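Local coordinates for protein 16S rRNA methyltransferase (Streptomyces sp. DSM 40477, PDB 3MQ2) that methylates the N1 position of adenine 1408 in 16S ribosomal RNA, using S-adenosyl-L-methionine, and so confers resistance to aminoglycosides including kanamycin, neomycin and apramycin, at residues 39-44 with 101-106; 198-201 with 207-210. All blocks are in the same frame, centred on the assembly; numbering follows the deposited sequence.

Contact 1: 39-44 with 101-106; sequences GKHPYK and ELHVLM. With SAH (S-adenosyl-L-homocysteine), chain C.
His-41 reaches from the first turn of helix 40-48 to strand 99-105, where two residues receive its ring in different ways. At the rim, NE2 makes a hydrogen bond of 2.8 Å with ND1 of His-103; the angle of 169° makes it nearly straight, and ND1 lies near the plane of the His-41 ring. The imidazoles meet rim to rim, neither over the other's face, with planes inclined at 40°. Over one face of His-41 sits CD1 of Leu-105, 3.4 Å from the ring centroid and over the middle of the ring, a centred CH-pi contact. With CG anti to the backbone N (chi1 167°), the His-41 ring extends from the helix far enough to meet both partners.

The next shell fixes the rotation of both rings. On the strand, His-103 NE2 donates to Glu-101 OE1 over 2.6 Å, nearly in the imidazole plane and onto the oxygen's anti lone pair, while Glu-101 OE2 forms a salt bridge with Arg-52. ND1 of His-41 is hydrogen-bonded to the backbone O of Leu-192, just after helix 186-191, so both ring nitrogens of this buried histidine have partners. The Leu-105 side chain also packs on Leu-137 and Ala-139 of the next strand, and its backbone O accepts a 2.8 Å hydrogen bond from the amino N of S-adenosyl-L-homocysteine. The arrangement belongs to the Rossmann-like class I methyltransferase fold: the helix after strand 29-34 packs against the neighbouring strand 99-105, whose C-terminal end enters the cofactor pocket.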
ATOM      1  N   GLY A  39       6.776  -5.630  -5.397  1.00 12.94           N
ATOM      2  CA  GLY A  39       6.427  -6.434  -4.238  1.00 10.80           C
ATOM      3  C   GLY A  39       7.513  -6.653  -3.189  1.00  9.64           C
ATOM      4  O   GLY A  39       7.372  -7.507  -2.311  1.00 11.16           O
ATOM      5  N   LYS A  40       8.597  -5.887  -3.270  1.00 10.40           N
ATOM      6  CA  LYS A  40       9.699  -6.046  -2.320  1.00 11.60           C
ATOM      7  C   LYS A  40       9.288  -5.681  -0.894  1.00 11.27           C
ATOM      8  O   LYS A  40       9.710  -6.318   0.068  1.00 12.49           O
ATOM      9  CB  LYS A  40      10.895  -5.188  -2.745  1.00 16.58           C
ATOM     10  CG  LYS A  40      11.560  -5.642  -4.036  1.00 28.42           C
ATOM     11  CD  LYS A  40      12.691  -4.706  -4.443  0.63 35.33           C
ATOM     12  CE  LYS A  40      13.392  -5.198  -5.701  0.57 44.37           C
ATOM     13  NZ  LYS A  40      14.018  -6.535  -5.501  0.61 47.35           N
ATOM     14  N   HIS A  41       8.451  -4.659  -0.761  1.00 12.15           N
ATOM     15  CA  HIS A  41       8.045  -4.185   0.560  1.00 10.52           C
ATOM     16  C   HIS A  41       7.263  -5.232   1.350  1.00 10.70           C
ATOM     17  O   HIS A  41       7.601  -5.548   2.483  1.00 11.73           O
ATOM     18  CB  HIS A  41       7.230  -2.887   0.432  1.00 12.77           C
ATOM     19  CG  HIS A  41       6.511  -2.496   1.687  1.00 12.36           C
ATOM     20  ND1 HIS A  41       7.170  -2.119   2.838  1.00 12.08           N
ATOM     21  CD2 HIS A  41       5.189  -2.440   1.975  1.00 12.17           C
ATOM     22  CE1 HIS A  41       6.284  -1.844   3.779  1.00 14.69           C
ATOM     23  NE2 HIS A  41       5.073  -2.025   3.278  1.00 10.82           N
ATOM     24  N   PRO A  42       6.194  -5.786   0.754  1.00  9.81           N
ATOM     25  CA  PRO A  42       5.432  -6.780   1.521  1.00 10.67           C
ATOM     26  C   PRO A  42       6.235  -8.050   1.795  1.00 11.71           C
ATOM     27  O   PRO A  42       5.970  -8.750   2.769  1.00 11.64           O
ATOM     28  CB  PRO A  42       4.226  -7.082   0.615  1.00  9.37           C
ATOM     29  CG  PRO A  42       4.645  -6.631  -0.762  1.00 10.53           C
ATOM     30  CD  PRO A  42       5.544  -5.433  -0.519  1.00  7.88           C
ATOM     31  N   TYR A  43       7.215  -8.342   0.948  1.00 10.17           N
ATOM     32  CA  TYR A  43       8.079  -9.487   1.195  1.00 11.61           C
ATOM     33  C   TYR A  43       8.836  -9.246   2.499  1.00 11.91           C
ATOM     34  O   TYR A  43       8.904 -10.126   3.361  1.00 13.42           O
ATOM     35  CB  TYR A  43       9.049  -9.699   0.033  1.00 11.93           C
ATOM     36  CG  TYR A  43       9.874 -10.955   0.177  1.00 14.00           C
ATOM     37  CD1 TYR A  43       9.447 -12.158  -0.372  1.00 15.02           C
ATOM     38  CD2 TYR A  43      11.077 -10.940   0.872  1.00 18.93           C
ATOM     39  CE1 TYR A  43      10.197 -13.315  -0.239  1.00 17.59           C
ATOM     40  CE2 TYR A  43      11.830 -12.097   1.016  1.00 19.56           C
ATOM     41  CZ  TYR A  43      11.386 -13.279   0.455  1.00 21.17           C
ATOM     42  OH  TYR A  43      12.136 -14.432   0.592  1.00 22.66           O
ATOM     43  N   LYS A  44       9.386  -8.044   2.650  1.00 13.21           N
ATOM     44  CA  LYS A  44      10.017  -7.677   3.920  1.00 13.71           C
ATOM     45  C   LYS A  44       9.040  -7.748   5.084  1.00 17.05           C
ATOM     46  O   LYS A  44       9.351  -8.324   6.124  1.00 16.85           O
ATOM     47  CB  LYS A  44      10.650  -6.281   3.863  1.00 16.29           C
ATOM     48  CG  LYS A  44      11.042  -5.760   5.256  1.00 20.08           C
ATOM     49  CD  LYS A  44      11.928  -4.529   5.181  1.00 31.89           C
ATOM     50  CE  LYS A  44      12.464  -4.129   6.555  1.00 36.90           C
ATOM     51  NZ  LYS A  44      13.456  -3.007   6.473  1.00 42.15           N
ATOM     52  N   GLU A 101      -4.066  -3.480   8.897  1.00 13.44           N
ATOM     53  CA  GLU A 101      -3.048  -2.481   8.594  1.00 11.16           C
ATOM     54  C   GLU A 101      -2.981  -2.347   7.082  1.00 12.66           C
ATOM     55  O   GLU A 101      -2.932  -3.352   6.365  1.00 10.78           O
ATOM     56  CB  GLU A 101      -1.703  -2.922   9.169  1.00 12.81           C
ATOM     57  CG  GLU A 101      -0.529  -2.011   8.804  1.00 15.86           C
ATOM     58  CD  GLU A 101       0.694  -2.285   9.657  1.00 25.69           C
ATOM     59  OE1 GLU A 101       1.803  -1.862   9.268  1.00 25.73           O
ATOM     60  OE2 GLU A 101       0.549  -2.918  10.722  1.00 26.77           O
ATOM     61  N   LEU A 102      -3.033  -1.106   6.609  1.00  8.49           N
ATOM     62  CA  LEU A 102      -3.087  -0.807   5.187  1.00  8.40           C
ATOM     63  C   LEU A 102      -1.922   0.105   4.799  1.00 10.11           C
ATOM     64  O   LEU A 102      -1.703   1.137   5.438  1.00 10.21           O
ATOM     65  CB  LEU A 102      -4.402  -0.105   4.874  1.00 10.94           C
ATOM     66  CG  LEU A 102      -4.572   0.389   3.444  1.00 16.36           C
ATOM     67  CD1 LEU A 102      -4.803  -0.806   2.535  1.00 21.23           C
ATOM     68  CD2 LEU A 102      -5.752   1.346   3.377  1.00 21.82           C
ATOM     69  N   HIS A 103      -1.172  -0.285   3.766  1.00  6.82           N
ATOM     70  CA  HIS A 103      -0.069   0.530   3.252  1.00  8.17           C
ATOM     71  C   HIS A 103      -0.344   0.964   1.824  1.00 10.46           C
ATOM     72  O   HIS A 103      -0.810   0.175   1.006  1.00 10.86           O
ATOM     73  CB  HIS A 103       1.254  -0.246   3.267  1.00 10.79           C
ATOM     74  CG  HIS A 103       1.711  -0.658   4.627  1.00 10.57           C
ATOM     75  ND1 HIS A 103       2.853  -1.408   4.827  1.00 14.60           N
ATOM     76  CD2 HIS A 103       1.183  -0.446   5.855  1.00 15.43           C
ATOM     77  CE1 HIS A 103       3.012  -1.629   6.117  1.00 17.02           C
ATOM     78  NE2 HIS A 103       2.013  -1.052   6.766  1.00 19.05           N
ATOM     79  N   VAL A 104      -0.056   2.228   1.532  1.00  7.56           N
ATOM     80  CA  VAL A 104      -0.055   2.710   0.155  1.00  5.96           C
ATOM     81  C   VAL A 104       1.236   3.485  -0.017  1.00  9.64           C
ATOM     82  O   VAL A 104       1.362   4.603   0.497  1.00 10.62           O
ATOM     83  CB  VAL A 104      -1.231   3.656  -0.137  1.00  7.51           C
ATOM     84  CG1 VAL A 104      -1.178   4.130  -1.619  1.00 11.61           C
ATOM     85  CG2 VAL A 104      -2.564   2.962   0.148  1.00 10.59           C
ATOM     86  N   LEU A 105       2.205   2.902  -0.714  1.00  6.31           N
ATOM     87  CA  LEU A 105       3.546   3.490  -0.730  1.00  7.70           C
ATOM     88  C   LEU A 105       3.912   4.034  -2.103  1.00  9.40           C
ATOM     89  O   LEU A 105       3.863   3.319  -3.089  1.00  9.09           O
ATOM     90  CB  LEU A 105       4.594   2.467  -0.280  1.00  6.85           C
ATOM     91  CG  LEU A 105       4.354   1.741   1.045  1.00 10.28           C
ATOM     92  CD1 LEU A 105       5.573   0.897   1.396  1.00 12.02           C
ATOM     93  CD2 LEU A 105       4.061   2.730   2.157  1.00 13.28           C
ATOM     94  N   MET A 106       4.283   5.306  -2.153  1.00  6.60           N
ATOM     95  CA  MET A 106       4.705   5.951  -3.404  1.00  9.51           C
ATOM     96  C   MET A 106       3.706   5.805  -4.545  1.00  8.41           C
ATOM     97  O   MET A 106       4.097   5.449  -5.655  1.00 10.38           O
ATOM     98  CB  MET A 106       6.059   5.393  -3.876  1.00 16.65           C
ATOM     99  CG  MET A 106       6.984   4.978  -2.768  1.00 21.51           C
ATOM    100  SD  MET A 106       7.465   6.435  -1.840  1.00 25.28           S
ATOM    101  CE  MET A 106       8.586   7.181  -3.021  1.00 29.52           C
TER
HETATM  102  N   SAH C 216       4.502   0.654  -3.643  0.62  5.86           N
HETATM  103  CA  SAH C 216       5.458   0.133  -4.605  0.62 13.22           C
HETATM  104  CB  SAH C 216       5.123   0.596  -6.022  0.62  9.82           C
HETATM  105  CG  SAH C 216       4.764   2.074  -6.132  0.62 13.11           C
HETATM  106  SD  SAH C 216       4.750   2.626  -7.856  0.62 17.41           S
HETATM  107  C   SAH C 216       6.852   0.586  -4.218  0.62 21.89           C
HETATM  108  O   SAH C 216       7.843   0.176  -4.823  0.62 22.72           O
HETATM  109  OXT SAH C 216       6.999   1.379  -3.288  0.62 14.06           O
HETATM  110  C5' SAH C 216       2.948   2.754  -7.725  0.62 13.49           C
HETATM  111  C4' SAH C 216       2.260   1.435  -8.058  0.62  9.21           C
HETATM  112  O4' SAH C 216       0.865   1.597  -7.914  0.62 13.42           O
HETATM  113  C3' SAH C 216       2.492   0.983  -9.502  0.62 12.13           C
HETATM  114  O3' SAH C 216       2.942  -0.349  -9.501  0.62 13.20           O
HETATM  115  C2' SAH C 216       1.138   1.015 -10.177  0.62 12.97           C
HETATM  116  O2' SAH C 216       0.962  -0.102 -11.029  0.62 14.44           O
HETATM  117  C1' SAH C 216       0.203   0.953  -8.987  0.62 10.71           C
HETATM  118  N9  SAH C 216      -1.097   1.600  -9.202  0.62 15.81           N
HETATM  119  C8  SAH C 216      -1.372   2.860  -9.665  0.62 11.25           C
HETATM  120  N7  SAH C 216      -2.725   3.018  -9.675  0.62 16.73           N
HETATM  121  C5  SAH C 216      -3.291   1.871  -9.216  0.62 12.80           C
HETATM  122  C6  SAH C 216      -4.605   1.476  -9.016  0.62 12.30           C
HETATM  123  N6  SAH C 216      -5.613   2.301  -9.288  0.62 11.46           N
HETATM  124  N1  SAH C 216      -4.855   0.218  -8.519  0.62 13.59           N
HETATM  125  C2  SAH C 216      -3.822  -0.648  -8.226  0.62 14.33           C
HETATM  126  N3  SAH C 216      -2.517  -0.263  -8.433  0.62 11.22           N
HETATM  127  C4  SAH C 216      -2.273   0.981  -8.912  0.62 13.81           C

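Contact 2: 198-201 with 207-210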
ATOM      1  N   ARG A 198      15.939   3.222  -5.181  1.00 18.54           N
ATOM      2  CA  ARG A 198      16.943   3.362  -6.221  1.00 19.11           C
ATOM      3  C   ARG A 198      16.689   4.616  -7.048  1.00 20.83           C
ATOM      4  O   ARG A 198      17.607   5.396  -7.297  1.00 21.02           O
ATOM      5  CB  ARG A 198      16.961   2.124  -7.118  1.00 25.69           C
ATOM      6  CG  ARG A 198      18.250   1.960  -7.900  1.00 35.11           C
ATOM      7  CD  ARG A 198      18.134   0.853  -8.930  1.00 45.65           C
ATOM      8  NE  ARG A 198      17.598  -0.385  -8.369  1.00 52.47           N
ATOM      9  CZ  ARG A 198      16.323  -0.752  -8.453  1.00 60.08           C
ATOM     10  NH1 ARG A 198      15.446   0.025  -9.075  1.00 63.52           N
ATOM     11  NH2 ARG A 198      15.920  -1.894  -7.916  1.00 63.50           N
ATOM     12  N   ARG A 199      15.441   4.808  -7.461  1.00 17.55           N
ATOM     13  CA  ARG A 199      15.066   5.970  -8.259  1.00 14.13           C
ATOM     14  C   ARG A 199      15.340   7.252  -7.493  1.00 16.59           C
ATOM     15  O   ARG A 199      15.782   8.248  -8.066  1.00 20.35           O
ATOM     16  CB  ARG A 199      13.587   5.899  -8.646  1.00 17.03           C
ATOM     17  CG  ARG A 199      13.074   7.130  -9.391  1.00 18.93           C
ATOM     18  CD  ARG A 199      11.695   6.884 -10.000  1.00 19.94           C
ATOM     19  NE  ARG A 199      11.053   8.117 -10.458  1.00 17.75           N
ATOM     20  CZ  ARG A 199      11.035   8.538 -11.721  1.00 17.06           C
ATOM     21  NH1 ARG A 199      11.630   7.829 -12.676  1.00 16.42           N
ATOM     22  NH2 ARG A 199      10.418   9.670 -12.026  1.00 15.42           N
ATOM     23  N   LEU A 200      15.092   7.219  -6.186  1.00 15.00           N
ATOM     24  CA  LEU A 200      15.276   8.402  -5.350  1.00 13.91           C
ATOM     25  C   LEU A 200      16.701   8.622  -4.859  1.00 15.74           C
ATOM     26  O   LEU A 200      16.996   9.674  -4.288  1.00 17.77           O
ATOM     27  CB  LEU A 200      14.329   8.353  -4.143  1.00 12.73           C
ATOM     28  CG  LEU A 200      12.832   8.355  -4.470  1.00 16.86           C
ATOM     29  CD1 LEU A 200      12.002   8.102  -3.206  1.00 18.80           C
ATOM     30  CD2 LEU A 200      12.409   9.652  -5.154  1.00 19.04           C
ATOM     31  N   HIS A 201      17.588   7.652  -5.071  1.00 18.46           N
ATOM     32  CA  HIS A 201      18.947   7.755  -4.539  1.00 20.50           C
ATOM     33  C   HIS A 201      19.672   8.992  -5.063  1.00 17.57           C
ATOM     34  O   HIS A 201      20.474   9.599  -4.347  1.00 20.03           O
ATOM     35  CB  HIS A 201      19.762   6.489  -4.840  1.00 22.72           C
ATOM     36  CG  HIS A 201      21.170   6.532  -4.321  1.00 19.53           C
ATOM     37  ND1 HIS A 201      21.475   6.465  -2.977  1.00 23.57           N
ATOM     38  CD2 HIS A 201      22.352   6.630  -4.970  1.00 31.48           C
ATOM     39  CE1 HIS A 201      22.787   6.527  -2.823  1.00 28.47           C
ATOM     40  NE2 HIS A 201      23.343   6.622  -4.017  1.00 28.01           N
ATOM     41  N   PHE A 207      13.847  16.144   1.469  1.00 10.88           N
ATOM     42  CA  PHE A 207      12.975  14.998   1.674  1.00  9.92           C
ATOM     43  C   PHE A 207      12.270  14.681   0.375  1.00 12.76           C
ATOM     44  O   PHE A 207      11.955  15.581  -0.402  1.00 12.60           O
ATOM     45  CB  PHE A 207      11.903  15.301   2.712  1.00 13.40           C
ATOM     46  CG  PHE A 207      12.435  15.533   4.088  1.00 14.09           C
ATOM     47  CD1 PHE A 207      12.990  14.496   4.815  1.00 13.23           C
ATOM     48  CD2 PHE A 207      12.337  16.787   4.668  1.00 12.73           C
ATOM     49  CE1 PHE A 207      13.474  14.718   6.107  1.00 13.82           C
ATOM     50  CE2 PHE A 207      12.807  17.015   5.957  1.00 15.64           C
ATOM     51  CZ  PHE A 207      13.370  15.969   6.673  1.00 14.83           C
ATOM     52  N   ASP A 208      11.999  13.400   0.163  1.00 12.63           N
ATOM     53  CA  ASP A 208      11.296  12.954  -1.028  1.00 11.72           C
ATOM     54  C   ASP A 208       9.907  12.440  -0.714  1.00 13.52           C
ATOM     55  O   ASP A 208       9.099  12.282  -1.619  1.00 11.00           O
ATOM     56  CB  ASP A 208      12.063  11.817  -1.685  1.00  7.73           C
ATOM     57  CG  ASP A 208      13.450  12.225  -2.085  1.00 10.84           C
ATOM     58  OD1 ASP A 208      13.573  13.305  -2.686  1.00 13.96           O
ATOM     59  OD2 ASP A 208      14.400  11.471  -1.799  1.00 16.05           O
ATOM     60  N   VAL A 209       9.643  12.157   0.561  1.00 10.06           N
ATOM     61  CA  VAL A 209       8.420  11.449   0.934  1.00  9.78           C
ATOM     62  C   VAL A 209       7.758  12.093   2.141  1.00 11.98           C
ATOM     63  O   VAL A 209       8.434  12.507   3.087  1.00 11.31           O
ATOM     64  CB  VAL A 209       8.732   9.978   1.253  1.00  8.50           C
ATOM     65  CG1 VAL A 209       7.515   9.267   1.855  1.00 10.35           C
ATOM     66  CG2 VAL A 209       9.219   9.251   0.004  1.00 11.48           C
ATOM     67  N   LEU A 210       6.435  12.187   2.099  1.00  8.80           N
ATOM     68  CA  LEU A 210       5.638  12.650   3.227  1.00  9.26           C
ATOM     69  C   LEU A 210       4.781  11.474   3.687  1.00 11.86           C
ATOM     70  O   LEU A 210       4.015  10.921   2.901  1.00 14.27           O
ATOM     71  CB  LEU A 210       4.715  13.789   2.786  1.00 11.14           C
ATOM     72  CG  LEU A 210       3.831  14.453   3.838  1.00 15.44           C
ATOM     73  CD1 LEU A 210       4.713  15.110   4.892  1.00 13.73           C
ATOM     74  CD2 LEU A 210       2.910  15.476   3.193  1.00 16.99           C
TER
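Leu-200 and Asp-208 bury most of the surface here, and they do so by van der Waals contact, with no hydrogen bond between the segments. The two side chains run past each other in opposite directions. Asp-208 CB lies 4.0 Å from Leu-200 CD1 and 4.1 Å from CD2, so the leucine fork meets the aspartate at its methylene. Toward the end of the aspartate, OD2 lies 3.9 Å from Leu-200 CB, the closest approach. For both residues CG is anti to the carbonyl carbon (chi1 -62° in Leu-200, -60° in Asp-208), which brings the chains alongside each other.

Asp-208 immediately precedes strand 209-216, the antiparallel strand that class I methyltransferases place between two others of the sheet, here 134-141 and 176-184; the contact thus sets the short, weakly bonded helix around 196-200 against the start of that strand. Polar partners of the aspartate come from elsewhere: OD1 is gripped by two hydrogen bonds, from His-143 NE2 and with Ser-203 OG, the latter in the loop joining the two segments. Val-209 contributes less, its CG2 lying 4.4 Å from Leu-200 CD1, and its side chain also packs on Leu-184 of strand 176-184.

How the contacts relate
Both contacts bring a helix to a strand of the same seven-stranded sheet, but at different depths. Contact 1 centres about 5 Å from the centre of the chain and contact 2 about 16 Å from it, where Leu-200 is still partly exposed although Asp-208 and Val-209 are buried. Their chemistry differs: in the interior a histidine pair is joined by a directed hydrogen bond, whereas the outer contact is van der Waals only, its carboxylate bonding elsewhere. Met-106 joins them, its CE lying 3.5 Å from Leu-200 CD1 and 3.7 Å from Val-209 CG2. S-adenosyl-L-homocysteine is hydrogen-bonded within contact 1, whereas the Leu-200 side chain of contact 2 is about 8 Å from it.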